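Local coordinates for flagellar hook-associated protein 2 (PDB 6IWY) that forms the cap at the tip of the growing flagellar filament, where it promotes flagellin polymerization and keeps unassembled subunits from leaking out, at residues N69-V74 against G128-S133; D122-F127 against Q363-S368. All blocks are in the same frame, centred on the assembly; numbering follows the deposited sequence.

How the contacts relate
The chain is a fragment of the longer cap protein. After strands 17-19, 30-36 and 42-49, it runs through strand 61-67 and turns into 69-74, the first half of contact 1. Helix 82-92 and two strands follow before 122-127, the first half of contact 2. The chain passes straight on into 128-133, which closes contact 1 after 53 intervening residues. Contact 2 closes when 363-368 returns, after 235. The segments alternate, so the two contacts cross. Their centres lie about 13 Å apart. Contact 1 links the sheet of strands 61-67, 70-76 and 126-127 to that of strands 129-132, 209-214 and 219-224. Contact 2 joins the chain entering strand 126-127 to the link between strands 359-361 and 368-371.

Contact 1: N69-V74 against G128-S133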
ATOM      1  N   ASN A  69      -3.230  10.114   1.704  1.00 59.29           N
ATOM      2  CA  ASN A  69      -3.723   9.737   3.012  1.00 60.91           C
ATOM      3  C   ASN A  69      -4.960   8.872   2.989  1.00 61.07           C
ATOM      4  O   ASN A  69      -5.757   8.909   3.921  1.00 64.03           O
ATOM      5  CB  ASN A  69      -3.982  10.987   3.854  1.00 64.56           C
ATOM      6  CG  ASN A  69      -2.713  11.593   4.389  1.00 66.34           C
ATOM      7  OD1 ASN A  69      -2.469  11.556   5.613  1.00 72.60           O
ATOM      8  ND2 ASN A  69      -1.881  12.141   3.495  1.00 63.42           N
ATOM      9  N   LYS A  70      -5.117   8.071   1.952  1.00 59.26           N
ATOM     10  CA  LYS A  70      -6.280   7.187   1.840  1.00 59.97           C
ATOM     11  C   LYS A  70      -5.891   5.758   1.398  1.00 57.18           C
ATOM     12  O   LYS A  70      -5.123   5.545   0.455  1.00 53.81           O
ATOM     13  CB  LYS A  70      -7.344   7.799   0.903  1.00 61.56           C
ATOM     14  CG  LYS A  70      -8.790   7.486   1.321  1.00 67.45           C
ATOM     15  CD  LYS A  70      -9.849   8.216   0.474  1.00 73.24           C
ATOM     16  CE  LYS A  70     -10.199   9.625   0.997  1.00 77.44           C
ATOM     17  NZ  LYS A  70     -10.209  10.619  -0.146  1.00 78.77           N
ATOM     18  N   ASP A  71      -6.417   4.789   2.129  1.00 57.64           N
ATOM     19  CA  ASP A  71      -6.293   3.400   1.764  1.00 56.87           C
ATOM     20  C   ASP A  71      -7.308   3.152   0.683  1.00 56.73           C
ATOM     21  O   ASP A  71      -8.447   3.523   0.861  1.00 59.63           O
ATOM     22  CB  ASP A  71      -6.617   2.503   2.966  1.00 57.87           C
ATOM     23  CG  ASP A  71      -5.463   2.379   3.930  1.00 59.64           C
ATOM     24  OD1 ASP A  71      -5.655   1.951   5.101  1.00 63.64           O
ATOM     25  OD2 ASP A  71      -4.334   2.687   3.508  1.00 63.40           O
ATOM     26  N   TYR A  72      -6.915   2.557  -0.431  1.00 54.50           N
ATOM     27  CA  TYR A  72      -7.894   2.073  -1.386  1.00 55.18           C
ATOM     28  C   TYR A  72      -7.771   0.567  -1.540  1.00 54.71           C
ATOM     29  O   TYR A  72      -6.688   0.013  -1.498  1.00 54.43           O
ATOM     30  CB  TYR A  72      -7.727   2.713  -2.757  1.00 54.62           C
ATOM     31  CG  TYR A  72      -7.811   4.226  -2.807  1.00 55.35           C
ATOM     32  CD1 TYR A  72      -8.997   4.868  -3.141  1.00 57.95           C
ATOM     33  CD2 TYR A  72      -6.686   5.009  -2.567  1.00 53.57           C
ATOM     34  CE1 TYR A  72      -9.058   6.237  -3.207  1.00 60.41           C
ATOM     35  CE2 TYR A  72      -6.738   6.365  -2.616  1.00 55.12           C
ATOM     36  CZ  TYR A  72      -7.912   6.976  -2.944  1.00 60.74           C
ATOM     37  OH  TYR A  72      -7.950   8.347  -3.003  1.00 68.04           O
ATOM     38  N   ALA A  73      -8.900  -0.089  -1.712  1.00 56.47           N
ATOM     39  CA  ALA A  73      -8.956  -1.494  -2.046  1.00 56.14           C
ATOM     40  C   ALA A  73      -9.823  -1.613  -3.333  1.00 57.51           C
ATOM     41  O   ALA A  73     -11.051  -1.430  -3.291  1.00 59.96           O
ATOM     42  CB  ALA A  73      -9.569  -2.278  -0.878  1.00 56.56           C
ATOM     43  N   VAL A  74      -9.169  -1.868  -4.455  1.00 56.07           N
ATOM     44  CA  VAL A  74      -9.823  -2.086  -5.726  1.00 57.66           C
ATOM     45  C   VAL A  74     -10.162  -3.573  -5.805  1.00 59.30           C
ATOM     46  O   VAL A  74      -9.299  -4.428  -5.599  1.00 57.97           O
ATOM     47  CB  VAL A  74      -8.891  -1.762  -6.904  1.00 56.51           C
ATOM     48  CG1 VAL A  74      -9.684  -1.424  -8.161  1.00 56.07           C
ATOM     49  CG2 VAL A  74      -7.928  -0.625  -6.536  1.00 55.43           C
ATOM     50  N   GLY A 128       0.386  -2.235  -0.903  1.00 42.99           N
ATOM     51  CA  GLY A 128       0.416  -3.180   0.205  1.00 44.51           C
ATOM     52  C   GLY A 128       0.097  -2.496   1.525  1.00 46.34           C
ATOM     53  O   GLY A 128      -0.806  -1.677   1.586  1.00 48.41           O
ATOM     54  N   SER A 129       0.878  -2.800   2.551  1.00 42.16           N
ATOM     55  CA  SER A 129       0.700  -2.257   3.863  1.00 41.26           C
ATOM     56  C   SER A 129       1.746  -1.218   4.283  1.00 39.96           C
ATOM     57  O   SER A 129       2.854  -1.150   3.767  1.00 38.98           O
ATOM     58  CB  SER A 129       0.764  -3.416   4.841  1.00 40.98           C
ATOM     59  OG  SER A 129       1.747  -4.342   4.441  1.00 41.10           O
ATOM     60  N   HIS A 130       1.390  -0.410   5.267  1.00 40.39           N
ATOM     61  CA  HIS A 130       2.260   0.668   5.689  1.00 39.46           C
ATOM     62  C   HIS A 130       1.902   1.126   7.112  1.00 40.02           C
ATOM     63  O   HIS A 130       0.763   1.016   7.503  1.00 40.53           O
ATOM     64  CB  HIS A 130       2.108   1.831   4.733  1.00 40.26           C
ATOM     65  CG  HIS A 130       0.772   2.489   4.824  1.00 42.27           C
ATOM     66  ND1 HIS A 130       0.481   3.461   5.767  1.00 43.62           N
ATOM     67  CD2 HIS A 130      -0.369   2.287   4.121  1.00 42.81           C
ATOM     68  CE1 HIS A 130      -0.771   3.855   5.606  1.00 46.04           C
ATOM     69  NE2 HIS A 130      -1.309   3.155   4.618  1.00 45.79           N
ATOM     70  N   LEU A 131       2.897   1.608   7.856  1.00 39.48           N
ATOM     71  CA  LEU A 131       2.671   2.341   9.083  1.00 41.37           C
ATOM     72  C   LEU A 131       3.364   3.685   8.969  1.00 43.28           C
ATOM     73  O   LEU A 131       4.452   3.776   8.435  1.00 43.02           O
ATOM     74  CB  LEU A 131       3.232   1.607  10.294  1.00 39.86           C
ATOM     75  CG  LEU A 131       2.361   0.641  11.072  1.00 40.64           C
ATOM     76  CD1 LEU A 131       3.149   0.152  12.302  1.00 40.15           C
ATOM     77  CD2 LEU A 131       1.034   1.279  11.490  1.00 41.72           C
ATOM     78  N   GLN A 132       2.753   4.716   9.534  1.00 46.72           N
ATOM     79  CA  GLN A 132       3.213   6.087   9.351  1.00 49.48           C
ATOM     80  C   GLN A 132       3.389   6.792  10.683  1.00 50.76           C
ATOM     81  O   GLN A 132       2.535   6.693  11.562  1.00 51.93           O
ATOM     82  CB  GLN A 132       2.206   6.884   8.522  1.00 52.09           C
ATOM     83  CG  GLN A 132       2.838   8.075   7.865  1.00 56.02           C
ATOM     84  CD  GLN A 132       1.813   9.064   7.371  1.00 62.73           C
ATOM     85  OE1 GLN A 132       1.431   9.034   6.188  1.00 66.74           O
ATOM     86  NE2 GLN A 132       1.332   9.940   8.277  1.00 64.56           N
ATOM     87  N   SER A 133       4.475   7.545  10.790  1.00 51.36           N
ATOM     88  CA  SER A 133       4.808   8.242  11.996  1.00 52.79           C
ATOM     89  C   SER A 133       4.831   9.718  11.752  1.00 56.39           C
ATOM     90  O   SER A 133       4.980  10.165  10.612  1.00 57.92           O
ATOM     91  CB  SER A 133       6.186   7.836  12.477  1.00 51.72           C
ATOM     92  OG  SER A 133       7.180   8.650  11.894  1.00 52.94           O
TER
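Asp71 and His130 meet through one hydrogen bond, and it carries the whole contact. His130 NE2 donates to Asp71 OD2 over 3.3 Å, on the long side, with a fairly straight N-H...O angle of 161°. OD2 receives it on its syn lone pair, the side of the other carboxylate oxygen, and lies near the plane of the imidazole, at the ring edge. The carboxylate is not coplanar with the ring; their planes stand 66° apart. His130 CD2 is the next ring atom, 4.0 Å from Asp71 OD2. The backbones stay well separated: the nearest CA atoms, of Asp71 and Ser129, are 9.2 Å apart. Side chains alone therefore bridge the two strands. Strand 70-76 is outermost, within this chain, in an antiparallel sheet with 61-67 and 126-127. Strand 129-132 is likewise outermost within this chain in a second antiparallel sheet, with 219-224 and 209-214. This is a surface His-carboxylate pair between two sheets, and Asp71 is exposed. His130 sets CG between its backbone N and carbonyl carbon (chi1 68°), which aims the ring across the gap. Tyr66, on strand 61-67, touches both partners: its ring meets that of His130 with the planes tilted, Asp71 packs on it, and its hydroxyl is hydrogen-bonded to Gln132 OE1. Backbone bonds from Ser129 to Asp224 and from Leu131 to Ile222 hold the histidine strand in its sheet.

Contact 2: D122-F127 against Q363-S368; sequences DNRVYF and QKASDS
The backbones come closest at Arg124 and Ala365, with CA atoms 5.1 Å apart, where two largely irregular segments pass each other. Ala365 points its methyl at segment 122-127. Ala365 CB lies 3.5 Å from Asn123 C and 3.6 Å from Arg124 N, so it packs on the peptide link itself. It also meets the aliphatic root of Arg124, whose CG is 3.8 Å from Ala365 CB. Arg124 and Lys364 then run side by side in the same direction. The arginine chain bends at chi3 (71°), while the lysine is extended beyond CG. This lays Lys364 CD over one face of the guanidinium, 3.3 Å from Arg124 NH2. The two charged ends are also close, with Lys364 NZ 4.1 Å from Arg124 NH2. The main polar partner of Arg124 is Asp212, which forms a salt bridge with NH2, probably offsets some of this like-charge cost, and is hydrogen-bonded through OD2 to Tyr126 OH. That hydroxyl sits over the opposite face of the Arg124 guanidinium, offset toward the rim, 3.1 Å above the plane. Asp41 bonds the backbone N of Ala365 and, weakly, that of Val125. The contact thus joins the chain entering strand 126-127, beside strand 61-67, to the loop between strands 359-361 and 368-371, which falls in the FliD C-terminal family region, with Asp212 of strand 209-214 at the arginine end.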
ATOM      1  N   ASP A 122       3.020  14.212  -1.205  1.00 60.94           N
ATOM      2  CA  ASP A 122       1.872  13.488  -0.627  1.00 60.98           C
ATOM      3  C   ASP A 122       1.200  12.500  -1.592  1.00 58.64           C
ATOM      4  O   ASP A 122       0.261  11.805  -1.211  1.00 58.49           O
ATOM      5  CB  ASP A 122       0.799  14.475  -0.137  1.00 64.01           C
ATOM      6  CG  ASP A 122       1.221  15.253   1.091  1.00 68.72           C
ATOM      7  OD1 ASP A 122       2.340  15.004   1.614  1.00 72.40           O
ATOM      8  OD2 ASP A 122       0.420  16.113   1.545  1.00 73.97           O
ATOM      9  N   ASN A 123       1.648  12.426  -2.842  1.00 56.99           N
ATOM     10  CA  ASN A 123       0.992  11.521  -3.792  1.00 55.26           C
ATOM     11  C   ASN A 123       1.812  10.325  -4.178  1.00 51.89           C
ATOM     12  O   ASN A 123       1.575   9.727  -5.206  1.00 50.74           O
ATOM     13  CB  ASN A 123       0.512  12.275  -5.039  1.00 56.37           C
ATOM     14  CG  ASN A 123      -0.666  13.173  -4.739  1.00 59.71           C
ATOM     15  OD1 ASN A 123      -1.815  12.728  -4.756  1.00 61.92           O
ATOM     16  ND2 ASN A 123      -0.385  14.438  -4.432  1.00 60.88           N
ATOM     17  N   ARG A 124       2.758   9.933  -3.346  1.00 50.92           N
ATOM     18  CA  ARG A 124       3.481   8.708  -3.650  1.00 48.81           C
ATOM     19  C   ARG A 124       2.448   7.613  -3.486  1.00 48.28           C
ATOM     20  O   ARG A 124       1.515   7.788  -2.698  1.00 50.07           O
ATOM     21  CB  ARG A 124       4.689   8.552  -2.762  1.00 48.50           C
ATOM     22  CG  ARG A 124       5.733   9.606  -3.081  1.00 49.85           C
ATOM     23  CD  ARG A 124       6.957   9.482  -2.227  1.00 52.30           C
ATOM     24  NE  ARG A 124       7.766   8.310  -2.573  1.00 54.35           N
ATOM     25  CZ  ARG A 124       8.862   7.924  -1.914  1.00 58.11           C
ATOM     26  NH1 ARG A 124       9.296   8.621  -0.863  1.00 57.54           N
ATOM     27  NH2 ARG A 124       9.545   6.837  -2.325  1.00 60.00           N
ATOM     28  N   VAL A 125       2.528   6.554  -4.292  1.00 46.17           N
ATOM     29  CA  VAL A 125       1.637   5.410  -4.116  1.00 45.25           C
ATOM     30  C   VAL A 125       2.366   4.265  -3.401  1.00 43.90           C
ATOM     31  O   VAL A 125       3.356   3.761  -3.869  1.00 43.22           O
ATOM     32  CB  VAL A 125       1.086   4.902  -5.424  1.00 44.42           C
ATOM     33  CG1 VAL A 125       0.282   3.667  -5.170  1.00 47.18           C
ATOM     34  CG2 VAL A 125       0.193   5.928  -6.100  1.00 45.67           C
ATOM     35  N   TYR A 126       1.870   3.854  -2.254  1.00 44.34           N
ATOM     36  CA  TYR A 126       2.513   2.798  -1.506  1.00 43.82           C
ATOM     37  C   TYR A 126       1.615   1.613  -1.634  1.00 43.76           C
ATOM     38  O   TYR A 126       0.505   1.665  -1.168  1.00 45.75           O
ATOM     39  CB  TYR A 126       2.699   3.193  -0.054  1.00 44.78           C
ATOM     40  CG  TYR A 126       3.724   4.268   0.098  1.00 45.46           C
ATOM     41  CD1 TYR A 126       3.358   5.595   0.253  1.00 48.62           C
ATOM     42  CD2 TYR A 126       5.058   3.966   0.037  1.00 45.66           C
ATOM     43  CE1 TYR A 126       4.327   6.596   0.364  1.00 50.38           C
ATOM     44  CE2 TYR A 126       6.019   4.936   0.141  1.00 47.82           C
ATOM     45  CZ  TYR A 126       5.651   6.249   0.303  1.00 50.17           C
ATOM     46  OH  TYR A 126       6.642   7.197   0.408  1.00 54.08           O
ATOM     47  N   PHE A 127       2.082   0.558  -2.293  1.00 42.65           N
ATOM     48  CA  PHE A 127       1.290  -0.644  -2.469  1.00 41.72           C
ATOM     49  C   PHE A 127       1.434  -1.487  -1.230  1.00 41.79           C
ATOM     50  O   PHE A 127       2.441  -1.420  -0.568  1.00 40.82           O
ATOM     51  CB  PHE A 127       1.767  -1.415  -3.703  1.00 40.97           C
ATOM     52  CG  PHE A 127       1.538  -0.675  -4.966  1.00 40.13           C
ATOM     53  CD1 PHE A 127       2.566   0.018  -5.572  1.00 39.53           C
ATOM     54  CD2 PHE A 127       0.276  -0.628  -5.524  1.00 38.92           C
ATOM     55  CE1 PHE A 127       2.333   0.729  -6.727  1.00 40.79           C
ATOM     56  CE2 PHE A 127       0.025   0.085  -6.662  1.00 39.22           C
ATOM     57  CZ  PHE A 127       1.048   0.775  -7.267  1.00 41.00           C
ATOM     58  N   GLN A 363       8.856   6.897 -11.399  1.00 45.50           N
ATOM     59  CA  GLN A 363       9.019   8.302 -11.057  1.00 45.92           C
ATOM     60  C   GLN A 363       8.284   8.598  -9.751  1.00 45.84           C
ATOM     61  O   GLN A 363       7.114   8.270  -9.621  1.00 44.46           O
ATOM     62  CB  GLN A 363       8.416   9.165 -12.152  1.00 46.51           C
ATOM     63  CG  GLN A 363       8.375  10.583 -11.791  1.00 46.72           C
ATOM     64  CD  GLN A 363       7.940  11.436 -12.915  1.00 47.13           C
ATOM     65  OE1 GLN A 363       8.662  11.596 -13.896  1.00 47.59           O
ATOM     66  NE2 GLN A 363       6.755  12.024 -12.782  1.00 47.01           N
ATOM     67  N   LYS A 364       8.977   9.218  -8.799  1.00 46.61           N
ATOM     68  CA  LYS A 364       8.380   9.495  -7.489  1.00 47.24           C
ATOM     69  C   LYS A 364       7.726  10.846  -7.453  1.00 47.65           C
ATOM     70  O   LYS A 364       8.372  11.855  -7.746  1.00 49.03           O
ATOM     71  CB  LYS A 364       9.414   9.478  -6.378  1.00 47.93           C
ATOM     72  CG  LYS A 364      10.116   8.169  -6.190  1.00 49.30           C
ATOM     73  CD  LYS A 364      11.019   8.253  -4.944  1.00 53.53           C
ATOM     74  CE  LYS A 364      12.055   7.128  -4.874  1.00 54.61           C
ATOM     75  NZ  LYS A 364      13.169   7.598  -3.990  1.00 57.64           N
ATOM     76  N   ALA A 365       6.455  10.852  -7.066  1.00 46.93           N
ATOM     77  CA  ALA A 365       5.755  12.075  -6.685  1.00 47.91           C
ATOM     78  C   ALA A 365       6.673  12.872  -5.811  1.00 48.56           C
ATOM     79  O   ALA A 365       7.351  12.303  -4.955  1.00 48.64           O
ATOM     80  CB  ALA A 365       4.497  11.749  -5.931  1.00 47.81           C
ATOM     81  N   SER A 366       6.712  14.183  -6.029  1.00 49.98           N
ATOM     82  CA  SER A 366       7.627  15.073  -5.298  1.00 51.14           C
ATOM     83  C   SER A 366       7.170  16.516  -5.386  1.00 52.49           C
ATOM     84  O   SER A 366       6.508  16.898  -6.339  1.00 52.60           O
ATOM     85  CB  SER A 366       9.056  14.920  -5.824  1.00 50.88           C
ATOM     86  OG  SER A 366       9.356  15.834  -6.866  1.00 54.27           O
ATOM     87  N   ASP A 367       7.497  17.299  -4.361  1.00 61.23           N
ATOM     88  CA  ASP A 367       7.162  18.720  -4.301  1.00 59.23           C
ATOM     89  C   ASP A 367       8.137  19.448  -5.228  1.00 57.80           C
ATOM     90  O   ASP A 367       9.193  18.945  -5.517  1.00 59.85           O
ATOM     91  CB  ASP A 367       7.295  19.281  -2.855  1.00 62.88           C
ATOM     92  CG  ASP A 367       6.256  18.705  -1.845  1.00 66.04           C
ATOM     93  OD1 ASP A 367       5.111  18.397  -2.214  1.00 65.40           O
ATOM     94  OD2 ASP A 367       6.580  18.597  -0.629  1.00 73.56           O
ATOM     95  N   SER A 368       7.759  20.618  -5.713  1.00 55.84           N
ATOM     96  CA  SER A 368       8.683  21.519  -6.405  1.00 56.16           C
ATOM     97  C   SER A 368       9.606  22.194  -5.416  1.00 59.87           C
ATOM     98  O   SER A 368       9.244  22.411  -4.254  1.00 62.33           O
ATOM     99  CB  SER A 368       7.915  22.620  -7.139  1.00 54.09           C
ATOM    100  OG  SER A 368       7.377  23.571  -6.213  1.00 55.19           O
TER